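Local coordinates for protein endo-arabinase (Bacteroides thetaiotaomicron, PDB 5C0P) that probably hydrolyses O-glycosidic bonds in arabinan, as a magnesium-containing member of glycoside hydrolase family 43, at residues Pro29-Asp34 with Pro286-Ile291; Pro207-Tyr210 with Lys216-Met219; Ala262-Phe265 with Arg271-Ile274. All coordinates share one frame; numbering follows the deposited sequence. Where two conformers were deposited one is given.

Interaction 1 (Pro29-Asp34 with Pro286-Ile291)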
loop_
_atom_site.group_PDB
_atom_site.type_symbol
_atom_site.label_atom_id
_atom_site.label_comp_id
_atom_site.label_asym_id
_atom_site.label_seq_id
_atom_site.Cartn_x
_atom_site.Cartn_y
_atom_site.Cartn_z
ATOM N N PRO A 29 1.154 -7.685 0.961
ATOM C CA PRO A 29 -0.233 -8.136 1.150
ATOM C C PRO A 29 -1.144 -7.114 1.824
ATOM O O PRO A 29 -0.941 -6.709 2.975
ATOM C CB PRO A 29 -0.076 -9.365 2.047
ATOM C CG PRO A 29 1.137 -9.061 2.866
ATOM C CD PRO A 29 2.070 -8.312 1.935
ATOM N N PHE A 30 -2.151 -6.699 1.072
ATOM C CA PHE A 30 -3.170 -5.785 1.565
ATOM C C PHE A 30 -4.434 -6.599 1.818
ATOM O O PHE A 30 -4.919 -7.290 0.926
ATOM C CB PHE A 30 -3.438 -4.712 0.508
ATOM C CG PHE A 30 -4.400 -3.641 0.950
ATOM C CD1 PHE A 30 -5.769 -3.890 0.982
ATOM C CD2 PHE A 30 -3.945 -2.385 1.321
ATOM C CE1 PHE A 30 -6.666 -2.914 1.384
ATOM C CE2 PHE A 30 -4.840 -1.394 1.720
ATOM C CZ PHE A 30 -6.201 -1.661 1.754
ATOM N N ILE A 31 -4.973 -6.511 3.031
ATOM C CA ILE A 31 -6.185 -7.253 3.382
ATOM C C ILE A 31 -7.405 -6.341 3.318
ATOM O O ILE A 31 -7.497 -5.352 4.061
ATOM C CB ILE A 31 -6.096 -7.813 4.811
ATOM C CG1 ILE A 31 -4.871 -8.721 4.973
ATOM C CG2 ILE A 31 -7.404 -8.545 5.173
ATOM C CD1 ILE A 31 -4.859 -9.909 4.007
ATOM N N LEU A 32 -8.331 -6.662 2.418
ATOM C CA LEU A 32 -9.624 -5.989 2.373
ATOM C C LEU A 32 -10.582 -6.707 3.318
ATOM O O LEU A 32 -10.866 -7.892 3.130
ATOM C CB LEU A 32 -10.186 -6.013 0.953
ATOM C CG LEU A 32 -11.647 -5.566 0.798
ATOM C CD1 LEU A 32 -11.837 -4.083 1.148
ATOM C CD2 LEU A 32 -12.110 -5.842 -0.617
ATOM N N VAL A 33 -11.056 -6.003 4.346
ATOM C CA VAL A 33 -12.101 -6.525 5.229
ATOM C C VAL A 33 -13.437 -6.038 4.697
ATOM O O VAL A 33 -13.754 -4.849 4.786
ATOM C CB VAL A 33 -11.916 -6.027 6.674
ATOM C CG1 VAL A 33 -12.949 -6.671 7.603
ATOM C CG2 VAL A 33 -10.520 -6.324 7.160
ATOM N N ASP A 34 -14.216 -6.948 4.119
ATOM C CA ASP A 34 -15.472 -6.546 3.505
ATOM C C ASP A 34 -16.648 -6.967 4.369
ATOM O O ASP A 34 -16.999 -8.148 4.421
ATOM C CB ASP A 34 -15.623 -7.169 2.123
ATOM C CG ASP A 34 -16.838 -6.662 1.407
ATOM O OD1 ASP A 34 -17.012 -5.421 1.353
ATOM O OD2 ASP A 34 -17.642 -7.501 0.938
ATOM N N PRO A 286 2.895 -13.684 3.604
ATOM C CA PRO A 286 2.190 -12.716 4.449
ATOM C C PRO A 286 2.333 -13.017 5.924
ATOM O O PRO A 286 2.237 -14.169 6.351
ATOM C CB PRO A 286 0.723 -12.865 4.023
ATOM C CG PRO A 286 0.633 -14.221 3.382
ATOM C CD PRO A 286 1.981 -14.470 2.758
ATOM N N VAL A 287 2.571 -11.961 6.686
ATOM C CA VAL A 287 2.586 -12.020 8.131
ATOM C C VAL A 287 1.408 -11.158 8.565
ATOM O O VAL A 287 1.355 -9.966 8.256
ATOM C CB VAL A 287 3.899 -11.451 8.681
ATOM C CG1 VAL A 287 3.885 -11.443 10.205
ATOM C CG2 VAL A 287 5.091 -12.265 8.162
ATOM N N ILE A 288 0.432 -11.778 9.214
ATOM C CA ILE A 288 -0.788 -11.075 9.613
ATOM C C ILE A 288 -0.960 -11.354 11.095
ATOM O O ILE A 288 -1.233 -12.477 11.505
ATOM C CB ILE A 288 -2.012 -11.578 8.828
ATOM C CG1 ILE A 288 -1.765 -11.492 7.312
ATOM C CG2 ILE A 288 -3.258 -10.782 9.228
ATOM C CD1 ILE A 288 -2.782 -12.285 6.470
ATOM N N THR A 289 -0.790 -10.319 11.911
ATOM C CA THR A 289 -0.702 -10.516 13.347
ATOM C C THR A 289 -1.274 -9.303 14.093
ATOM O O THR A 289 -1.314 -8.196 13.549
ATOM C CB THR A 289 0.779 -10.793 13.715
ATOM O OG1 THR A 289 0.896 -11.241 15.070
ATOM C CG2 THR A 289 1.617 -9.556 13.490
ATOM N N PRO A 290 -1.737 -9.512 15.340
ATOM C CA PRO A 290 -2.271 -8.366 16.085
ATOM C C PRO A 290 -1.216 -7.296 16.302
ATOM O O PRO A 290 -0.021 -7.593 16.446
ATOM C CB PRO A 290 -2.674 -8.972 17.426
ATOM C CG PRO A 290 -2.955 -10.413 17.122
ATOM C CD PRO A 290 -1.963 -10.786 16.047
ATOM N N ILE A 291 -1.662 -6.050 16.325
ATOM C CA ILE A 291 -0.771 -4.939 16.605
ATOM C C ILE A 291 -1.445 -4.004 17.595
ATOM O O ILE A 291 -2.672 -3.920 17.648
ATOM C CB ILE A 291 -0.379 -4.208 15.310
ATOM C CG1 ILE A 291 0.758 -3.213 15.562
ATOM C CG2 ILE A 291 -1.572 -3.500 14.706
ATOM C CD1 ILE A 291 1.330 -2.622 14.285
#

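Interaction 2 (Pro207-Tyr210 with Lys216-Met219)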
loop_
_atom_site.group_PDB
_atom_site.type_symbol
_atom_site.label_atom_id
_atom_site.label_comp_id
_atom_site.label_asym_id
_atom_site.label_seq_id
_atom_site.Cartn_x
_atom_site.Cartn_y
_atom_site.Cartn_z
ATOM N N PRO A 207 3.443 3.899 1.635
ATOM C CA PRO A 207 2.807 4.753 2.645
ATOM C C PRO A 207 1.362 4.347 2.963
ATOM O O PRO A 207 0.571 4.057 2.066
ATOM C CB PRO A 207 2.821 6.138 1.987
ATOM C CG PRO A 207 2.868 5.845 0.506
ATOM C CD PRO A 207 3.716 4.623 0.383
ATOM N N PHE A 208 1.032 4.344 4.251
ATOM C CA PHE A 208 -0.305 4.014 4.703
ATOM C C PHE A 208 -0.573 4.751 6.003
ATOM O O PHE A 208 0.210 4.646 6.943
ATOM C CB PHE A 208 -0.436 2.506 4.921
ATOM C CG PHE A 208 -1.853 2.069 5.193
ATOM C CD1 PHE A 208 -2.731 1.820 4.144
ATOM C CD2 PHE A 208 -2.311 1.945 6.489
ATOM C CE1 PHE A 208 -4.044 1.437 4.390
ATOM C CE2 PHE A 208 -3.623 1.572 6.750
ATOM C CZ PHE A 208 -4.487 1.308 5.702
ATOM N N ILE A 209 -1.684 5.483 6.071
ATOM C CA ILE A 209 -2.016 6.233 7.277
ATOM C C ILE A 209 -3.125 5.549 8.070
ATOM O O ILE A 209 -4.117 5.084 7.500
ATOM C CB ILE A 209 -2.434 7.693 6.945
ATOM C CG1 ILE A 209 -1.234 8.491 6.424
ATOM C CG2 ILE A 209 -3.025 8.380 8.169
ATOM C CD1 ILE A 209 -1.591 9.895 5.877
ATOM N N TYR A 210 -2.939 5.496 9.386
ATOM C CA TYR A 210 -3.988 5.075 10.312
ATOM C C TYR A 210 -4.277 6.221 11.277
ATOM O O TYR A 210 -3.361 6.768 11.894
ATOM C CB TYR A 210 -3.532 3.843 11.090
ATOM C CG TYR A 210 -4.577 3.306 12.039
ATOM C CD1 TYR A 210 -5.635 2.540 11.568
ATOM C CD2 TYR A 210 -4.497 3.547 13.399
ATOM C CE1 TYR A 210 -6.601 2.039 12.428
ATOM C CE2 TYR A 210 -5.458 3.054 14.269
ATOM C CZ TYR A 210 -6.503 2.301 13.776
ATOM O OH TYR A 210 -7.457 1.811 14.647
ATOM N N LYS A 216 -4.864 12.078 15.968
ATOM C CA LYS A 216 -3.471 11.996 15.536
ATOM C C LYS A 216 -3.304 10.905 14.483
ATOM O O LYS A 216 -4.071 9.940 14.442
ATOM C CB LYS A 216 -2.538 11.785 16.727
ATOM C CG LYS A 216 -2.631 12.936 17.705
ATOM C CD LYS A 216 -1.659 12.795 18.863
ATOM C CE LYS A 216 -1.808 13.985 19.811
ATOM N NZ LYS A 216 -0.847 13.920 20.938
ATOM N N LEU A 217 -2.315 11.080 13.615
ATOM C CA LEU A 217 -2.095 10.149 12.517
ATOM C C LEU A 217 -0.780 9.420 12.671
ATOM O O LEU A 217 0.238 10.014 13.049
ATOM C CB LEU A 217 -2.083 10.881 11.173
ATOM C CG LEU A 217 -3.226 11.847 10.894
ATOM C CD1 LEU A 217 -3.012 12.511 9.543
ATOM C CD2 LEU A 217 -4.538 11.101 10.932
ATOM N N ILE A 218 -0.816 8.118 12.403
ATOM C CA ILE A 218 0.405 7.348 12.234
ATOM C C ILE A 218 0.540 6.951 10.769
ATOM O O ILE A 218 -0.424 6.470 10.154
ATOM C CB ILE A 218 0.387 6.075 13.096
ATOM C CG1 ILE A 218 0.141 6.426 14.561
ATOM C CG2 ILE A 218 1.701 5.300 12.945
ATOM C CD1 ILE A 218 -0.031 5.202 15.459
HETATM N N MSE A 219 1.730 7.143 10.209
HETATM C CA MSE A 219 2.010 6.598 8.886
HETATM C C MSE A 219 2.988 5.459 9.001
HETATM O O MSE A 219 4.015 5.563 9.674
HETATM C CB MSE A 219 2.559 7.631 7.904
HETATM C CG MSE A 219 2.723 7.034 6.489
HETATM SE SE MSE A 219 3.635 8.219 5.333
HETATM C CE MSE A 219 2.152 9.442 5.071
#

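Interaction 3 (Ala262-Phe265 with Arg271-Ile274)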
loop_
_atom_site.group_PDB
_atom_site.type_symbol
_atom_site.label_atom_id
_atom_site.label_comp_id
_atom_site.label_asym_id
_atom_site.label_seq_id
_atom_site.Cartn_x
_atom_site.Cartn_y
_atom_site.Cartn_z
ATOM N N ALA A 262 3.567 -2.729 4.735
ATOM C CA ALA A 262 2.550 -3.048 5.726
ATOM C C ALA A 262 1.330 -2.159 5.608
ATOM O O ALA A 262 1.412 -1.007 5.165
ATOM C CB ALA A 262 3.129 -2.921 7.130
HETATM N N MSE A 263 0.192 -2.706 6.016
HETATM C CA MSE A 263 -0.996 -1.909 6.272
HETATM C C MSE A 263 -1.646 -2.457 7.545
HETATM O O MSE A 263 -1.306 -3.555 8.016
HETATM C CB MSE A 263 -1.957 -1.918 5.068
HETATM C CG MSE A 263 -2.298 -3.315 4.544
HETATM SE SE MSE A 263 -3.708 -4.239 5.530
HETATM C CE MSE A 263 -5.183 -3.064 5.046
ATOM N N VAL A 264 -2.539 -1.680 8.138
ATOM C CA VAL A 264 -3.266 -2.131 9.315
ATOM C C VAL A 264 -4.765 -2.103 9.053
ATOM O O VAL A 264 -5.267 -1.324 8.227
ATOM C CB VAL A 264 -2.925 -1.302 10.576
ATOM C CG1 VAL A 264 -1.445 -1.462 10.945
ATOM C CG2 VAL A 264 -3.259 0.158 10.362
ATOM N N PHE A 265 -5.474 -2.981 9.747
ATOM C CA PHE A 265 -6.913 -3.086 9.605
ATOM C C PHE A 265 -7.511 -3.668 10.868
ATOM O O PHE A 265 -6.815 -4.313 11.657
ATOM C CB PHE A 265 -7.271 -3.984 8.416
ATOM C CG PHE A 265 -6.840 -5.428 8.578
ATOM C CD1 PHE A 265 -7.719 -6.387 9.075
ATOM C CD2 PHE A 265 -5.561 -5.827 8.209
ATOM C CE1 PHE A 265 -7.326 -7.722 9.218
ATOM C CE2 PHE A 265 -5.155 -7.151 8.355
ATOM C CZ PHE A 265 -6.035 -8.103 8.847
ATOM N N ARG A 271 -10.441 -6.325 16.276
ATOM C CA ARG A 271 -9.034 -6.376 16.693
ATOM C C ARG A 271 -8.143 -5.739 15.641
ATOM O O ARG A 271 -8.208 -6.104 14.467
ATOM C CB ARG A 271 -8.568 -7.821 16.869
ATOM C CG ARG A 271 -9.045 -8.542 18.117
ATOM C CD ARG A 271 -8.432 -9.946 18.181
ATOM N NE ARG A 271 -9.009 -10.841 17.178
ATOM C CZ ARG A 271 -8.328 -11.765 16.499
ATOM N NH1 ARG A 271 -8.956 -12.531 15.613
ATOM N NH2 ARG A 271 -7.025 -11.926 16.693
ATOM N N LEU A 272 -7.282 -4.812 16.054
ATOM C CA LEU A 272 -6.346 -4.207 15.110
ATOM C C LEU A 272 -5.239 -5.197 14.725
ATOM O O LEU A 272 -4.635 -5.857 15.591
ATOM C CB LEU A 272 -5.761 -2.910 15.682
ATOM C CG LEU A 272 -4.978 -2.005 14.737
ATOM C CD1 LEU A 272 -5.888 -1.406 13.660
ATOM C CD2 LEU A 272 -4.271 -0.896 15.527
HETATM N N MSE A 273 -5.011 -5.316 13.416
HETATM C CA MSE A 273 -4.033 -6.248 12.862
HETATM C C MSE A 273 -3.100 -5.518 11.911
HETATM O O MSE A 273 -3.481 -4.522 11.301
HETATM C CB MSE A 273 -4.732 -7.347 12.046
HETATM C CG MSE A 273 -5.905 -8.012 12.726
HETATM SE SE MSE A 273 -5.332 -9.223 14.117
HETATM C CE MSE A 273 -4.467 -10.527 12.992
ATOM N N ILE A 274 -1.886 -6.046 11.756
ATOM C CA ILE A 274 -0.977 -5.590 10.706
ATOM C C ILE A 274 -0.779 -6.725 9.700
ATOM O O ILE A 274 -0.782 -7.896 10.069
ATOM C CB ILE A 274 0.374 -5.094 11.287
ATOM C CG1 ILE A 274 1.244 -4.447 10.196
ATOM C CG2 ILE A 274 1.120 -6.226 11.979
ATOM C CD1 ILE A 274 2.434 -3.656 10.755
#

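Interaction 1 (Pro29-Asp34 with Pro286-Ile291)
Pro29 meets Pro286 and Ile31 meets Ile288 where the first and last blades of a five-bladed beta-propeller, the fold of glycoside hydrolase family 43, come together. Strand 30-34 is an edge strand of the first blade's sheet, and strand 285-290 is an edge strand of the last. No hydrogen bond joins the two segments, and their backbones stay well apart: the nearest pair, Pro29 CA and Pro286 CA, is 6.1 Å apart. Two small apolar patches make the tight part, burying 140 Å² in all. In the first, the two proline rings are set at a slant to each other, and CG of Pro29 sits 4.0 Å from CB of Pro286, with Pro286 CA only slightly farther, at 4.1 Å from the same CG. In the second, the isoleucines meet end to end through their terminal methyls. Ile288 stretches out, its CD1 anti to CA (chi2 166°), whereas Ile31 folds its terminal methyl round (chi2 -58°). Phe265 of strand 260-266 touches both isoleucines, and Val33 as well, so the last blade's opposite edge strand also takes part in this seam. A polar tie lies close by, since Ser275 OG hydrogen-bonds the carbonyl of Pro29. The side chain of Pro29 is also about 6 Å from that of His261, a magnesium ligand, which places this end of the contact near the metal site. Val287, between the two touching residues of its strand, turns its side chain from residues 29-34 and packs on Tyr276. Beyond Ile31 and Ile288 the segments diverge; Thr289 and Ile291, both partly exposed, continue along strand 272-278 through backbone bonds to Ile274 and Leu272. Across the widening gap the second touch is between side-chain ends only, Ile31 CD1 lying 4.0 Å from Ile288 CD1.

Interaction 2 (Pro207-Tyr210 with Lys216-Met219)
The beta hairpin of strands 205-211 and 217-224 pairs Tyr210 with Ile218 and, one step on, Ile209 with Met219. Tyr210 and Ile218 are the hydrogen-bonded antiparallel pair. Tyr210 N gives its hydrogen to Ile218 O at 2.8 Å, almost straight on the carbonyl, and Ile218 N returns a bond of 2.9 Å to Tyr210 O, both nearly linear at the hydrogen. Ile209 and Met219, the non-hydrogen-bonded pair, each give a CA-H...O contact: Ile209 CA to Ile218 O and Met219 CA to Phe208 O, both 3.3 Å. Two donors thus converge on the carbonyl of Ile218. Met219, a selenomethionine, and Ile209 carry most of the side-chain packing. With Met219 CG anti to the backbone N (chi1 -175°), the chain runs out along the strand pair until its SE is 4.0 Å from Pro207 CB. A bend at chi3 (-75°) then turns the methyl onto Ile209, where Met219 CE is 3.8 Å from Ile209 CG1. The other branch of Ile209 is used diagonally, its CG2 resting 4.0 Å from Leu217 CB. In the five-bladed propeller of this family the hairpin belongs to the fourth blade, and its two faces look to different neighbours. Pro207, Ile209 and Leu217 face the third blade, packing on Leu150, Tyr140 and Asp136, the last predicted to tune the acidity of the active-site glutamate and to orient proton donor and substrate. Trp247 packs against Leu217 and Met219. From the other face Phe208 and Tyr210 carry their rings over to strand 260-266, while Ile218 packs on Leu212 and Phe298. Pro207 O, at the start of the segment, is hydrogen-bonded by Ser138 OG.

Interaction 3 (Ala262-Phe265 with Arg271-Ile274)
Ala262 opens the contact with its methyl: CB lies 3.8 Å from Ile274 CD1, the extended tip of a side chain whose CG1 also comes close. At Met263, a selenomethionine, the side chain points away and the backbone does the touching, its O standing 3.4 Å from Ile274 CA in a CA-H...O contact. Val264 forms the non-hydrogen-bonded pair with Ile274. Its CA is 3.1 Å from Met273 O, and its CG1 leans on Ile274 CB at 4.1 Å. Phe265 is the hydrogen-bonded pair partner of Met273 in this antiparallel beta hairpin, with two backbone bonds. Phe265 N donates to Met273 O at 3.0 Å, and the return bond from Met273 N to Phe265 O is shorter, 2.7 Å. Because CG of Phe265 sits between backbone N and carbonyl carbon (chi1 65°), the ring swings across to the partner strand and lies against Met273, another selenomethionine. Met273 CB stands over one face in a CH-pi contact, 3.8 Å from the ring centroid and 21° off the normal. On the opposite side of the sheet Leu272 CD1 fits against the carbonyl of Phe265, at 3.6 Å from its O. In the turn region Arg271 leads off to a salt bridge with Asp267. The hairpin makes the first two strands of the last propeller blade: strand 285-290 follows on the outer side of 272-278, Met263, on the sheet side that also carries Phe265, packs on Phe30 of strand 30-34, and Val264 packs against Phe208 and Tyr210 of strand 205-211.

Overall arrangement
From the N terminus, residues 29-34 come first, and their partner 286-291 is reached almost at the chain's end, so interaction 1 closes a loop spanning nearly the whole propeller. Both other contacts lie within that loop, one after the other and without crossing. Interaction 2 closes a short-range hairpin in the fourth blade; interaction 3 closes another in the fifth. Interaction 1 then joins the fifth blade to the first, sharing the fifth blade's sheet with interaction 3. Interactions 2 and 3 touch where Tyr210 CD1 lies 3.6 Å from Val264 CG2 and Phe208 packs on Met263, and Phe30 CE2 lies 4.0 Å from Phe208 CE1, where the first and fourth blades touch.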